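Local coordinates for endo-b-1,4-glucanase (Nasutitermes takasagoensis, PDB 1KS8), which probably hydrolyses internal beta-1,4-glucosidic linkages in cellulose, lichenin and cereal beta-D-glucans, as a family 9 glycosyl hydrolase, at residues Q46-G51 with I104-S109; P355-H360 with D381-V386. One frame throughout, in Å; residues are numbered along the deposited sequence.

Contact 1 (Q46-G51 with I104-S109); sequences QDLTGG and IKAHTS
The carboxylate of Asp47 receives the ammonium group of Lys105 from above its plane: Lys105 NZ lies 2.9 Å from Asp47 OD2, in a salt bridge 41° out of that plane. The other oxygen, OD1, is occupied from within its own segment. Thr49 OG1 donates to its syn lone pair, and Thr49 N, 2.9 Å from Asp47 OD1, reaches it from above the plane to close an Asx turn. Bonds to both oxygens should hold the carboxylate in its rotation. The second flat group, the Gln46 amide, meets the methyl of Thr108, with Gln46 OE1 3.8 Å from Thr108 CG2; that oxygen takes its hydrogen bond from Gln44, and Thr108 OG1 bonds to Glu112.

Lys105 is fully extended beyond CG, and this carries NZ along the backbone of the other segment, its CD 3.6 Å from Asp47 O. At the end NZ also donates to Thr49 O at 2.9 Å, again from above the carbonyl plane, and weakly to Thr49 OG1. One ammonium group thus grips both ends of the Asx turn. Beside this polar cluster Leu48 CD2 packs 3.7 Å from Ala106 CA, a buried apolar contact.

The arrangement ties the loop between helix 5-18 and strand 60-61 to the C-terminal end of helix 89-106, where His107 centres an inverse gamma turn. Leu48 and Ala106 also touch strand 113-117 through Tyr114 and Phe113 respectively, while His107 turns away to pack on helix 171-190.

Contact 2 (P355-H360 with D381-V386); sequences PTRPHH and DPNYHV. With SO4 (sulfate ion), chain B.
Asn383 donates two hydrogen bonds across the contact. Its backbone N lies 2.9 Å from Thr356 O, with an angle of 153° at the hydrogen. Its side-chain ND2 reaches Pro358 O at 3.1 Å and is more bent, at 142°. With CG beside its own backbone N (chi1 -79°), the buried amide lies along the 356-358 backbone; OD1 sits 3.3 Å from Arg357 CA and accepts from Arg405, while ND2 also bonds to Ser363. A water bridges the segments, donating to Thr356 O and Asn383 O.

Van der Waals contacts include Pro382 CA over one face of the Arg357 guanidinium, 4.0 Å above its plane and offset toward the rim. Pro382 CB rests 3.4 Å from Thr356 OG1, and Pro358 CG lies 3.6 Å from Asn383 ND2.

Charged partners extend the site. Arg357 NE donates to Pro380 O, and NH1 forms a salt bridge with Asp403. His359 NE2 donates to sulfate O1 at 2.6 Å; Arg361 also binds this ion, probably from the crystallisation liquor. Loops packed beside Asp403, a predicted active-site residue that also accepts from Thr356 N, place this contact at the probable catalytic centre of the family 9 (alpha/alpha)6 fold.

How the contacts relate
Contacts 1 and 2 lie in one family 9 glycosyl hydrolase chain, their centres 31 Å apart and their nearest atoms about 12 Å apart, so they do not touch. Both segments of contact 1 precede both segments of contact 2 along the chain. Their secondary-structure surroundings differ. Contact 1 joins a loop to the end of helix 89-106, beside the small antiparallel sheet, whereas contact 2 joins two loops that flank the short helices 361-364 and 374-377. Contact 1 is away from the known calcium and predicted catalytic residues; contact 2 borders predicted active-site residue Asp403. Both contacts involve loops of the mainly helical fold, at separate places on it.

Contact 1 (Q46-G51 with I104-S109)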
loop_
_atom_site.group_PDB
_atom_site.type_symbol
_atom_site.label_atom_id
_atom_site.label_comp_id
_atom_site.label_asym_id
_atom_site.label_seq_id
_atom_site.Cartn_x
_atom_site.Cartn_y
_atom_site.Cartn_z
ATOM N N GLN A 46 -17.886 -10.678 -15.577
ATOM C CA GLN A 46 -16.489 -11.092 -15.525
ATOM C C GLN A 46 -16.091 -11.345 -14.077
ATOM O O GLN A 46 -16.492 -10.615 -13.174
ATOM C CB GLN A 46 -15.565 -10.010 -16.090
ATOM C CG GLN A 46 -15.835 -9.593 -17.526
ATOM C CD GLN A 46 -16.677 -8.336 -17.626
ATOM O OE1 GLN A 46 -16.500 -7.535 -18.545
ATOM N NE2 GLN A 46 -17.601 -8.158 -16.689
ATOM N N ASP A 47 -15.288 -12.377 -13.865
ATOM C CA ASP A 47 -14.823 -12.716 -12.529
ATOM C C ASP A 47 -13.919 -11.612 -11.979
ATOM O O ASP A 47 -12.936 -11.238 -12.612
ATOM C CB ASP A 47 -14.061 -14.045 -12.590
ATOM C CG ASP A 47 -13.416 -14.417 -11.271
ATOM O OD1 ASP A 47 -13.917 -13.985 -10.213
ATOM O OD2 ASP A 47 -12.414 -15.165 -11.299
ATOM N N LEU A 48 -14.273 -11.077 -10.812
ATOM C CA LEU A 48 -13.460 -10.048 -10.169
ATOM C C LEU A 48 -13.153 -10.461 -8.733
ATOM O O LEU A 48 -12.889 -9.619 -7.874
ATOM C CB LEU A 48 -14.168 -8.686 -10.180
ATOM C CG LEU A 48 -14.368 -7.985 -11.529
ATOM C CD1 LEU A 48 -15.073 -6.655 -11.291
ATOM C CD2 LEU A 48 -13.026 -7.756 -12.220
ATOM N N THR A 49 -13.194 -11.764 -8.472
ATOM C CA THR A 49 -12.908 -12.262 -7.132
ATOM C C THR A 49 -11.420 -12.168 -6.825
ATOM O O THR A 49 -10.576 -12.234 -7.721
ATOM C CB THR A 49 -13.352 -13.728 -6.954
ATOM O OG1 THR A 49 -12.673 -14.562 -7.906
ATOM C CG2 THR A 49 -14.859 -13.851 -7.134
ATOM N N GLY A 50 -11.107 -12.014 -5.543
ATOM C CA GLY A 50 -9.721 -11.905 -5.133
ATOM C C GLY A 50 -9.358 -10.486 -4.742
ATOM O O GLY A 50 -10.233 -9.668 -4.446
ATOM N N GLY A 51 -8.065 -10.188 -4.745
ATOM C CA GLY A 51 -7.622 -8.860 -4.368
ATOM C C GLY A 51 -7.691 -8.652 -2.866
ATOM O O GLY A 51 -7.985 -9.581 -2.109
ATOM N N ILE A 104 -5.164 -8.169 -13.038
ATOM C CA ILE A 104 -5.292 -8.798 -14.348
ATOM C C ILE A 104 -6.770 -9.044 -14.660
ATOM O O ILE A 104 -7.218 -8.808 -15.783
ATOM C CB ILE A 104 -4.495 -10.118 -14.402
ATOM C CG1 ILE A 104 -2.997 -9.801 -14.469
ATOM C CG2 ILE A 104 -4.919 -10.947 -15.609
ATOM C CD1 ILE A 104 -2.099 -11.014 -14.323
ATOM N N LYS A 105 -7.527 -9.505 -13.669
ATOM C CA LYS A 105 -8.955 -9.742 -13.865
ATOM C C LYS A 105 -9.683 -8.423 -14.104
ATOM O O LYS A 105 -10.561 -8.335 -14.960
ATOM C CB LYS A 105 -9.575 -10.417 -12.639
ATOM C CG LYS A 105 -9.096 -11.828 -12.364
ATOM C CD LYS A 105 -9.880 -12.418 -11.203
ATOM C CE LYS A 105 -9.398 -13.814 -10.855
ATOM N NZ LYS A 105 -10.131 -14.381 -9.689
ATOM N N ALA A 106 -9.317 -7.400 -13.336
ATOM C CA ALA A 106 -9.947 -6.090 -13.453
ATOM C C ALA A 106 -9.677 -5.424 -14.800
ATOM O O ALA A 106 -10.419 -4.536 -15.221
ATOM C CB ALA A 106 -9.482 -5.187 -12.309
ATOM N N HIS A 107 -8.610 -5.847 -15.467
ATOM C CA HIS A 107 -8.258 -5.308 -16.777
ATOM C C HIS A 107 -9.045 -6.131 -17.794
ATOM O O HIS A 107 -8.492 -6.992 -18.482
ATOM C CB HIS A 107 -6.762 -5.471 -17.024
ATOM C CG HIS A 107 -6.265 -4.730 -18.225
ATOM N ND1 HIS A 107 -5.129 -5.103 -18.910
ATOM C CD2 HIS A 107 -6.739 -3.629 -18.853
ATOM C CE1 HIS A 107 -4.926 -4.265 -19.910
ATOM N NE2 HIS A 107 -5.888 -3.361 -19.899
ATOM N N THR A 108 -10.339 -5.851 -17.875
ATOM C CA THR A 108 -11.249 -6.584 -18.748
ATOM C C THR A 108 -11.076 -6.370 -20.251
ATOM O O THR A 108 -11.450 -7.231 -21.048
ATOM C CB THR A 108 -12.703 -6.291 -18.335
ATOM O OG1 THR A 108 -12.867 -4.882 -18.144
ATOM C CG2 THR A 108 -13.029 -7.002 -17.028
ATOM N N SER A 109 -10.527 -5.226 -20.637
ATOM C CA SER A 109 -10.272 -4.929 -22.042
ATOM C C SER A 109 -9.031 -4.050 -22.040
ATOM O O SER A 109 -8.694 -3.468 -21.014
ATOM C CB SER A 109 -11.451 -4.188 -22.674
ATOM O OG SER A 109 -11.325 -4.179 -24.087
#

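Contact 2 (P355-H360 with D381-V386)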
loop_
_atom_site.group_PDB
_atom_site.type_symbol
_atom_site.label_atom_id
_atom_site.label_comp_id
_atom_site.label_asym_id
_atom_site.label_seq_id
_atom_site.Cartn_x
_atom_site.Cartn_y
_atom_site.Cartn_z
ATOM N N PRO A 355 -2.284 -1.932 20.268
ATOM C CA PRO A 355 -3.713 -1.654 20.127
ATOM C C PRO A 355 -4.403 -3.013 20.047
ATOM O O PRO A 355 -3.891 -3.921 19.385
ATOM C CB PRO A 355 -3.790 -0.917 18.791
ATOM C CG PRO A 355 -2.442 -0.270 18.670
ATOM C CD PRO A 355 -1.520 -1.363 19.146
ATOM N N THR A 356 -5.539 -3.165 20.715
ATOM C CA THR A 356 -6.258 -4.432 20.658
ATOM C C THR A 356 -7.651 -4.250 20.070
ATOM O O THR A 356 -8.386 -5.219 19.885
ATOM C CB THR A 356 -6.402 -5.079 22.053
ATOM O OG1 THR A 356 -7.241 -4.264 22.881
ATOM C CG2 THR A 356 -5.038 -5.232 22.705
ATOM N N ARG A 357 -8.005 -3.006 19.760
ATOM C CA ARG A 357 -9.317 -2.716 19.199
ATOM C C ARG A 357 -9.241 -1.965 17.867
ATOM O O ARG A 357 -9.861 -0.910 17.696
ATOM C CB ARG A 357 -10.142 -1.909 20.209
ATOM C CG ARG A 357 -10.303 -2.605 21.555
ATOM C CD ARG A 357 -11.041 -1.727 22.552
ATOM N NE ARG A 357 -11.287 -2.406 23.826
ATOM C CZ ARG A 357 -10.348 -2.700 24.719
ATOM N NH1 ARG A 357 -9.081 -2.379 24.493
ATOM N NH2 ARG A 357 -10.679 -3.319 25.845
ATOM N N PRO A 358 -8.475 -2.495 16.902
ATOM C CA PRO A 358 -8.402 -1.786 15.621
ATOM C C PRO A 358 -9.786 -1.669 14.987
ATOM O O PRO A 358 -10.640 -2.539 15.173
ATOM C CB PRO A 358 -7.443 -2.651 14.796
ATOM C CG PRO A 358 -7.632 -4.025 15.368
ATOM C CD PRO A 358 -7.705 -3.751 16.854
ATOM N N HIS A 359 -10.001 -0.577 14.259
ATOM C CA HIS A 359 -11.266 -0.314 13.568
ATOM C C HIS A 359 -11.266 -1.282 12.389
ATOM O O HIS A 359 -10.994 -0.903 11.248
ATOM C CB HIS A 359 -11.267 1.132 13.079
ATOM C CG HIS A 359 -12.577 1.584 12.522
ATOM N ND1 HIS A 359 -13.644 1.934 13.320
ATOM C CD2 HIS A 359 -12.994 1.741 11.243
ATOM C CE1 HIS A 359 -14.663 2.287 12.557
ATOM N NE2 HIS A 359 -14.294 2.179 11.294
ATOM N N HIS A 360 -11.616 -2.529 12.672
ATOM C CA HIS A 360 -11.529 -3.580 11.672
ATOM C C HIS A 360 -12.594 -4.643 11.917
ATOM O O HIS A 360 -12.621 -5.291 12.965
ATOM C CB HIS A 360 -10.113 -4.146 11.801
ATOM C CG HIS A 360 -9.723 -5.109 10.731
ATOM N ND1 HIS A 360 -9.885 -6.471 10.863
ATOM C CD2 HIS A 360 -9.107 -4.915 9.541
ATOM C CE1 HIS A 360 -9.380 -7.075 9.803
ATOM N NE2 HIS A 360 -8.901 -6.154 8.985
ATOM N N ASP A 381 -14.989 -5.075 24.855
ATOM C CA ASP A 381 -13.904 -6.048 24.810
ATOM C C ASP A 381 -12.978 -5.842 23.619
ATOM O O ASP A 381 -13.355 -5.225 22.622
ATOM C CB ASP A 381 -14.480 -7.466 24.734
ATOM C CG ASP A 381 -15.442 -7.770 25.864
ATOM O OD1 ASP A 381 -16.076 -8.845 25.822
ATOM O OD2 ASP A 381 -15.562 -6.942 26.789
ATOM N N PRO A 382 -11.740 -6.349 23.714
ATOM C CA PRO A 382 -10.788 -6.209 22.612
ATOM C C PRO A 382 -11.281 -7.036 21.425
ATOM O O PRO A 382 -12.106 -7.939 21.595
ATOM C CB PRO A 382 -9.491 -6.760 23.204
ATOM C CG PRO A 382 -9.969 -7.755 24.216
ATOM C CD PRO A 382 -11.116 -7.026 24.866
ATOM N N ASN A 383 -10.801 -6.721 20.226
ATOM C CA ASN A 383 -11.203 -7.475 19.043
ATOM C C ASN A 383 -10.937 -8.949 19.310
ATOM O O ASN A 383 -9.864 -9.315 19.792
ATOM C CB ASN A 383 -10.411 -7.010 17.817
ATOM C CG ASN A 383 -10.946 -5.718 17.233
ATOM O OD1 ASN A 383 -11.461 -4.864 17.952
ATOM N ND2 ASN A 383 -10.815 -5.563 15.918
ATOM N N TYR A 384 -11.917 -9.788 18.995
ATOM C CA TYR A 384 -11.808 -11.222 19.227
ATOM C C TYR A 384 -10.516 -11.820 18.676
ATOM O O TYR A 384 -9.837 -12.582 19.366
ATOM C CB TYR A 384 -13.023 -11.939 18.630
ATOM C CG TYR A 384 -13.094 -13.407 18.980
ATOM C CD1 TYR A 384 -12.350 -14.346 18.272
ATOM C CD2 TYR A 384 -13.895 -13.854 20.031
ATOM C CE1 TYR A 384 -12.399 -15.698 18.595
ATOM C CE2 TYR A 384 -13.952 -15.209 20.366
ATOM C CZ TYR A 384 -13.201 -16.122 19.639
ATOM O OH TYR A 384 -13.254 -17.466 19.946
ATOM N N HIS A 385 -10.181 -11.479 17.436
ATOM C CA HIS A 385 -8.962 -11.975 16.807
ATOM C C HIS A 385 -7.883 -10.904 16.850
ATOM O O HIS A 385 -8.157 -9.726 16.620
ATOM C CB HIS A 385 -9.197 -12.321 15.335
ATOM C CG HIS A 385 -10.311 -13.291 15.098
ATOM N ND1 HIS A 385 -10.242 -14.614 15.477
ATOM C CD2 HIS A 385 -11.512 -13.133 14.493
ATOM C CE1 HIS A 385 -11.354 -15.229 15.114
ATOM N NE2 HIS A 385 -12.142 -14.353 14.516
ATOM N N VAL A 386 -6.655 -11.314 17.145
ATOM C CA VAL A 386 -5.542 -10.381 17.155
ATOM C C VAL A 386 -5.169 -10.158 15.689
ATOM O O VAL A 386 -4.929 -11.115 14.950
ATOM C CB VAL A 386 -4.334 -10.960 17.925
ATOM C CG1 VAL A 386 -3.110 -10.077 17.728
ATOM C CG2 VAL A 386 -4.674 -11.059 19.404
HETATM S S SO4 B . -15.222 2.253 7.763
HETATM O O1 SO4 B . -15.006 3.221 9.037
HETATM O O2 SO4 B . -16.636 1.941 7.769
HETATM O O3 SO4 B . -14.832 2.864 6.669
HETATM O O4 SO4 B . -14.473 1.072 8.108
HETATM O O HOH W 1 -7.325 -7.822 19.619
#